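Local structure of chitin deacetylase 1 (5ZNT) at residues Leu150-Asn155 with Leu198-Arg204; Phe246-Asn251 with Ala283-Trp287. The protein removes acetyl groups from the N-acetylglucosamine units of chitin, a zinc-dependent hydrolysis by the catalytic, deacetylase part of a secreted insect enzyme that yields chitosan and acetate. All coordinates share one frame; numbering follows the deposited sequence.

Contact 1. Residues Leu150-Asn155 with Leu198-Arg204; sequences LRVGGN and LQSCPTR
Asn155 OD1 is gripped by two successive backbone amides, Thr203 N at 2.9 Å and Arg204 N at 2.9 Å; the second bond is nearly straight, whereas the first donor stands above the carbonyl plane. In this polysaccharide deacetylase domain of the CE4 family, the pairing ties the loop and the start of helix 154-163 to the loop between strands 184-185 and 209-214. The other half of the amide is used too: Asn155 ND2 donates to Thr203 OG1 at 3.0 Å, with the hydroxyl oxygen in the amide plane. Across the Asn155 amide lies the Arg204 guanidinium, the two planes 26° apart and stacked with an offset. An alanine in place of Asn155 would probably leave Thr203 N and Arg204 N without their shared acceptor and the Arg204 guanidinium without the amide it stacks on; His206, which also bonds to OD1, would lose that partner as well.

At the other end Gln199 plays the matching role with its own amide. Its chain bends at chi2 (-78°), folding the amide back so that Gln199 NE2 reaches Leu150 O at 2.9 Å and Gln199 OE1 receives Val152 N at 3.1 Å. The Arg151 guanidinium stacks on this amide, the two planes 14° apart, while Arg151 NH2 bonds to Asn197 O and Arg151 NE to Ser113 OG. Between these two amides, Gly154 N donates to Ser200 O. Ser200 OG lies close against Gly154 CA, where the positive phi suits glycine. Val152 CG1 rests 3.9 Å from Pro202 CD. A water joins the two segments alongside, donating to Val152 O and Gln199 OE1 and accepting from Ser200 N at 2.8 Å.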
loop_
_atom_site.group_PDB
_atom_site.type_symbol
_atom_site.label_atom_id
_atom_site.label_comp_id
_atom_site.label_asym_id
_atom_site.label_seq_id
_atom_site.Cartn_x
_atom_site.Cartn_y
_atom_site.Cartn_z
ATOM N N LEU A 150 -2.943 -9.999 5.413
ATOM C CA LEU A 150 -3.601 -10.044 4.108
ATOM C C LEU A 150 -4.864 -10.908 4.153
ATOM O O LEU A 150 -5.170 -11.656 3.218
ATOM C CB LEU A 150 -2.635 -10.536 3.019
ATOM C CG LEU A 150 -1.319 -9.735 2.883
ATOM C CD1 LEU A 150 -0.469 -10.264 1.724
ATOM C CD2 LEU A 150 -1.634 -8.262 2.624
ATOM N N ARG A 151 -5.622 -10.796 5.249
ATOM C CA ARG A 151 -6.876 -11.535 5.379
ATOM C C ARG A 151 -7.998 -10.712 4.765
ATOM O O ARG A 151 -8.436 -9.709 5.342
ATOM C CB ARG A 151 -7.180 -11.855 6.840
ATOM C CG ARG A 151 -6.124 -12.670 7.564
ATOM C CD ARG A 151 -5.724 -13.921 6.790
ATOM N NE ARG A 151 -6.848 -14.835 6.582
ATOM C CZ ARG A 151 -6.757 -15.958 5.877
ATOM N NH1 ARG A 151 -5.598 -16.293 5.314
ATOM N NH2 ARG A 151 -7.821 -16.739 5.717
ATOM N N VAL A 152 -8.483 -11.141 3.600
ATOM C CA VAL A 152 -9.591 -10.456 2.959
ATOM C C VAL A 152 -10.875 -10.727 3.734
ATOM O O VAL A 152 -11.086 -11.837 4.242
ATOM C CB VAL A 152 -9.720 -10.917 1.499
ATOM C CG1 VAL A 152 -10.727 -10.048 0.772
ATOM C CG2 VAL A 152 -8.346 -10.864 0.839
ATOM N N GLY A 153 -11.736 -9.710 3.830
ATOM C CA GLY A 153 -12.970 -9.827 4.602
ATOM C C GLY A 153 -14.232 -10.076 3.785
ATOM O O GLY A 153 -15.285 -9.491 4.070
ATOM N N GLY A 154 -14.138 -10.941 2.774
ATOM C CA GLY A 154 -15.283 -11.223 1.920
ATOM C C GLY A 154 -15.980 -9.961 1.476
ATOM O O GLY A 154 -15.344 -8.940 1.201
ATOM N N ASN A 155 -17.315 -10.007 1.441
ATOM C CA ASN A 155 -18.065 -8.813 1.078
ATOM C C ASN A 155 -18.087 -7.796 2.209
ATOM O O ASN A 155 -18.206 -6.599 1.951
ATOM C CB ASN A 155 -19.503 -9.168 0.684
ATOM C CG ASN A 155 -19.570 -9.944 -0.628
ATOM O OD1 ASN A 155 -19.296 -9.388 -1.710
ATOM N ND2 ASN A 155 -19.925 -11.234 -0.541
ATOM N N LEU A 198 -7.707 -20.446 2.896
ATOM C CA LEU A 198 -9.003 -20.196 3.527
ATOM C C LEU A 198 -9.497 -18.769 3.297
ATOM O O LEU A 198 -10.236 -18.224 4.122
ATOM C CB LEU A 198 -8.947 -20.499 5.031
ATOM C CG LEU A 198 -8.708 -21.949 5.467
ATOM C CD1 LEU A 198 -8.294 -22.034 6.949
ATOM C CD2 LEU A 198 -9.960 -22.781 5.198
ATOM N N GLN A 199 -9.120 -18.158 2.176
ATOM C CA GLN A 199 -9.446 -16.755 1.961
ATOM C C GLN A 199 -10.914 -16.599 1.595
ATOM O O GLN A 199 -11.482 -17.406 0.858
ATOM C CB GLN A 199 -8.568 -16.147 0.859
ATOM C CG GLN A 199 -7.112 -15.930 1.237
ATOM C CD GLN A 199 -6.895 -14.684 2.104
ATOM O OE1 GLN A 199 -7.841 -14.046 2.577
ATOM N NE2 GLN A 199 -5.648 -14.347 2.314
ATOM N N SER A 200 -11.520 -15.538 2.099
ATOM C CA SER A 200 -12.897 -15.187 1.788
ATOM C C SER A 200 -12.864 -13.889 0.986
ATOM O O SER A 200 -12.612 -12.822 1.549
ATOM C CB SER A 200 -13.699 -15.060 3.090
ATOM O OG SER A 200 -14.880 -14.287 2.950
ATOM N N CYS A 201 -13.106 -13.981 -0.361
ATOM C CA CYS A 201 -13.046 -12.819 -1.244
ATOM C C CYS A 201 -14.437 -12.263 -1.510
ATOM O O CYS A 201 -15.437 -12.985 -1.421
ATOM C CB CYS A 201 -12.393 -13.185 -2.587
ATOM S SG CYS A 201 -10.655 -13.561 -2.499
ATOM N N PRO A 202 -14.537 -10.984 -1.865
ATOM C CA PRO A 202 -15.843 -10.416 -2.208
ATOM C C PRO A 202 -16.427 -11.083 -3.445
ATOM O O PRO A 202 -15.704 -11.555 -4.325
ATOM C CB PRO A 202 -15.535 -8.936 -2.475
ATOM C CG PRO A 202 -14.090 -8.919 -2.849
ATOM C CD PRO A 202 -13.461 -9.982 -1.984
ATOM N N THR A 203 -17.754 -11.113 -3.500
ATOM C CA THR A 203 -18.469 -11.646 -4.647
ATOM C C THR A 203 -19.448 -10.671 -5.254
ATOM O O THR A 203 -19.760 -10.805 -6.442
ATOM C CB THR A 203 -19.245 -12.914 -4.267
ATOM O OG1 THR A 203 -20.140 -12.599 -3.196
ATOM C CG2 THR A 203 -18.310 -14.005 -3.847
ATOM N N ARG A 204 -19.947 -9.701 -4.487
ATOM C CA ARG A 204 -20.898 -8.737 -5.007
ATOM C C ARG A 204 -20.164 -7.518 -5.570
ATOM O O ARG A 204 -18.935 -7.411 -5.500
ATOM C CB ARG A 204 -21.896 -8.339 -3.919
ATOM C CG ARG A 204 -22.667 -9.517 -3.333
ATOM C CD ARG A 204 -23.857 -9.062 -2.490
ATOM N NE ARG A 204 -23.428 -8.311 -1.315
ATOM C CZ ARG A 204 -23.105 -8.866 -0.148
ATOM N NH1 ARG A 204 -23.166 -10.187 0.003
ATOM N NH2 ARG A 204 -22.714 -8.098 0.868
HETATM O O HOH W 1 -10.028 -14.088 4.018
#

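Contact 2. Residues Phe246-Asn251 with Ala283-Trp287; sequences FYNFLN and AFLYW
With CG anti to the backbone N in both Tyr247 (chi1 172°) and Trp287, the Tyr247 ring comes nearer the partner helix and the Trp287 indole is directed at helix 243-258. The backbone itself lays Leu250 CB on the indole, and Leu250 CG, beside the backbone N, carries CD1 to the ring. Leu250 CB sits almost straight over one face of Trp287, 3.5 Å from the centroid of the five-membered ring, a close CH-pi contact. Leu250 CD1 extends along the same indole, 3.8 Å from Trp287 CG, and also meets the rim of the Phe284 ring. At the edge of the indole, Trp287 NE1 makes a weak, bent hydrogen bond to Asn251 OD1 at 3.0 Å.

This is helix-helix packing on the outside of the CE4 barrel: helices 243-258 and 278-294 run in roughly the same direction, the axes of the two segments 9.3 Å apart and crossing at -40°. Both helices lie against the parallel strands, Leu250 and Trp287 touching Leu267 of strand 265-270 and Phe284 resting on Ile42 of strand 38-45. Where the helices come nearest, Ala283 CB rests against both Phe246 and Tyr247, 4.3 Å from Tyr247 CB. Phe246 CE2 approaches Phe284 CB, deeper toward the sheet, and the Phe246 ring meets Trp273 edge-to-face.

Tyr247, Tyr286 and Trp287 form an aromatic cluster that runs from the buried indole out to the exposed Tyr286. Tyr286 turns its edge to the face of Tyr247 in an offset edge-to-face pair, planes at 78°, with Tyr286 CD1 3.8 Å from Tyr247 CE1. The Tyr247 hydroxyl is hydrogen-bonded to Glu290, one turn beyond Tyr286 on the same helix, and a water that pairs with Tyr286 OH at 2.8 Å reaches Tyr247 OH weakly.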
loop_
_atom_site.group_PDB
_atom_site.type_symbol
_atom_site.label_atom_id
_atom_site.label_comp_id
_atom_site.label_asym_id
_atom_site.label_seq_id
_atom_site.Cartn_x
_atom_site.Cartn_y
_atom_site.Cartn_z
ATOM N N PHE A 246 18.545 -11.264 -3.897
ATOM C CA PHE A 246 17.524 -10.219 -3.856
ATOM C C PHE A 246 17.649 -9.287 -5.056
ATOM O O PHE A 246 16.643 -8.939 -5.688
ATOM C CB PHE A 246 17.652 -9.430 -2.550
ATOM C CG PHE A 246 16.520 -8.447 -2.301
ATOM C CD1 PHE A 246 15.243 -8.688 -2.795
ATOM C CD2 PHE A 246 16.737 -7.296 -1.573
ATOM C CE1 PHE A 246 14.211 -7.793 -2.563
ATOM C CE2 PHE A 246 15.693 -6.381 -1.342
ATOM C CZ PHE A 246 14.442 -6.640 -1.846
ATOM N N TYR A 247 18.880 -8.890 -5.391
ATOM C CA TYR A 247 19.102 -8.042 -6.560
ATOM C C TYR A 247 18.581 -8.716 -7.831
ATOM O O TYR A 247 17.801 -8.124 -8.586
ATOM C CB TYR A 247 20.590 -7.681 -6.658
ATOM C CG TYR A 247 20.934 -6.965 -7.950
ATOM C CD1 TYR A 247 20.668 -5.603 -8.114
ATOM C CD2 TYR A 247 21.488 -7.663 -9.023
ATOM C CE1 TYR A 247 20.965 -4.957 -9.316
ATOM C CE2 TYR A 247 21.785 -7.028 -10.226
ATOM C CZ TYR A 247 21.524 -5.687 -10.362
ATOM O OH TYR A 247 21.816 -5.096 -11.561
ATOM N N ASN A 248 18.942 -9.982 -8.057
ATOM C CA ASN A 248 18.453 -10.670 -9.254
ATOM C C ASN A 248 16.941 -10.858 -9.207
ATOM O O ASN A 248 16.260 -10.754 -10.232
ATOM C CB ASN A 248 19.168 -12.017 -9.413
ATOM C CG ASN A 248 20.675 -11.853 -9.602
ATOM O OD1 ASN A 248 21.125 -10.896 -10.222
ATOM N ND2 ASN A 248 21.448 -12.768 -9.053
ATOM N N PHE A 249 16.399 -11.117 -8.017
ATOM C CA PHE A 249 14.953 -11.231 -7.849
ATOM C C PHE A 249 14.246 -9.935 -8.255
ATOM O O PHE A 249 13.229 -9.961 -8.966
ATOM C CB PHE A 249 14.687 -11.611 -6.390
ATOM C CG PHE A 249 13.262 -11.500 -5.954
ATOM C CD1 PHE A 249 12.398 -12.572 -6.086
ATOM C CD2 PHE A 249 12.802 -10.338 -5.358
ATOM C CE1 PHE A 249 11.098 -12.489 -5.644
ATOM C CE2 PHE A 249 11.486 -10.241 -4.912
ATOM C CZ PHE A 249 10.641 -11.319 -5.057
ATOM N N LEU A 250 14.792 -8.786 -7.855
ATOM C CA LEU A 250 14.192 -7.517 -8.258
ATOM C C LEU A 250 14.280 -7.310 -9.767
ATOM O O LEU A 250 13.311 -6.864 -10.386
ATOM C CB LEU A 250 14.871 -6.363 -7.530
ATOM C CG LEU A 250 14.623 -6.297 -6.028
ATOM C CD1 LEU A 250 15.704 -5.434 -5.407
ATOM C CD2 LEU A 250 13.220 -5.749 -5.712
ATOM N N ASN A 251 15.429 -7.618 -10.378
ATOM C CA ASN A 251 15.544 -7.476 -11.830
ATOM C C ASN A 251 14.588 -8.397 -12.565
ATOM O O ASN A 251 13.935 -7.975 -13.525
ATOM C CB ASN A 251 16.963 -7.758 -12.280
ATOM C CG ASN A 251 17.835 -6.553 -12.170
ATOM O OD1 ASN A 251 17.346 -5.417 -12.122
ATOM N ND2 ASN A 251 19.133 -6.777 -12.115
ATOM N N ALA A 283 21.403 -4.098 -1.323
ATOM C CA ALA A 283 21.003 -4.545 -2.652
ATOM C C ALA A 283 19.795 -3.765 -3.159
ATOM O O ALA A 283 19.710 -3.437 -4.349
ATOM C CB ALA A 283 20.713 -6.048 -2.633
ATOM N N PHE A 284 18.852 -3.454 -2.274
ATOM C CA PHE A 284 17.655 -2.732 -2.685
ATOM C C PHE A 284 18.011 -1.328 -3.168
ATOM O O PHE A 284 17.516 -0.867 -4.202
ATOM C CB PHE A 284 16.676 -2.662 -1.510
ATOM C CG PHE A 284 15.369 -1.991 -1.831
ATOM C CD1 PHE A 284 14.675 -2.301 -2.992
ATOM C CD2 PHE A 284 14.831 -1.066 -0.961
ATOM C CE1 PHE A 284 13.458 -1.685 -3.286
ATOM C CE2 PHE A 284 13.611 -0.444 -1.241
ATOM C CZ PHE A 284 12.926 -0.760 -2.407
ATOM N N LEU A 285 18.832 -0.618 -2.401
ATOM C CA LEU A 285 19.224 0.727 -2.795
ATOM C C LEU A 285 20.068 0.706 -4.071
ATOM O O LEU A 285 19.876 1.545 -4.963
ATOM C CB LEU A 285 19.970 1.395 -1.647
ATOM C CG LEU A 285 19.082 1.581 -0.411
ATOM C CD1 LEU A 285 19.804 2.336 0.681
ATOM C CD2 LEU A 285 17.770 2.290 -0.800
ATOM N N TYR A 286 21.003 -0.240 -4.176
ATOM C CA TYR A 286 21.754 -0.390 -5.417
ATOM C C TYR A 286 20.806 -0.550 -6.597
ATOM O O TYR A 286 20.948 0.125 -7.628
ATOM C CB TYR A 286 22.697 -1.588 -5.314
ATOM C CG TYR A 286 23.592 -1.745 -6.518
ATOM C CD1 TYR A 286 23.123 -2.348 -7.678
ATOM C CD2 TYR A 286 24.904 -1.290 -6.495
ATOM C CE1 TYR A 286 23.930 -2.486 -8.794
ATOM C CE2 TYR A 286 25.728 -1.431 -7.604
ATOM C CZ TYR A 286 25.233 -2.022 -8.752
ATOM O OH TYR A 286 26.041 -2.163 -9.871
ATOM N N TRP A 287 19.821 -1.440 -6.452
ATOM C CA TRP A 287 18.844 -1.674 -7.508
ATOM C C TRP A 287 18.067 -0.406 -7.846
ATOM O O TRP A 287 17.929 -0.045 -9.026
ATOM C CB TRP A 287 17.894 -2.797 -7.085
ATOM C CG TRP A 287 16.868 -3.099 -8.114
ATOM C CD1 TRP A 287 17.047 -3.848 -9.255
ATOM C CD2 TRP A 287 15.496 -2.669 -8.126
ATOM N NE1 TRP A 287 15.880 -3.898 -9.968
ATOM C CE2 TRP A 287 14.912 -3.189 -9.301
ATOM C CE3 TRP A 287 14.705 -1.889 -7.259
ATOM C CZ2 TRP A 287 13.583 -2.968 -9.635
ATOM C CZ3 TRP A 287 13.381 -1.673 -7.596
ATOM C CH2 TRP A 287 12.837 -2.200 -8.782
HETATM O O HOH W 2 25.004 -3.920 -11.796
#

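Overall arrangement
Contacts 1 and 2 share no secondary-structure element; their centres are 32 Å apart and their nearest atoms about 13 Å. Contact 1 is partly buried and joins a loop to the loop and start of helix 154-163, so amide side chains and backbone groups carry it, with guanidinium groups stacked on amides and a bridging water. It lies nearer the metal, the Leu150 side chain about 7 Å from the zinc ion; a disulfide to Cys194 anchors Cys201. Contact 2 is largely buried, away from the metal, and packs two outer helices against the parallel sheet. Aromatic and aliphatic surfaces dominate; polar atoms add little: a weak indole-amide bond and a water near the tyrosine hydroxyls.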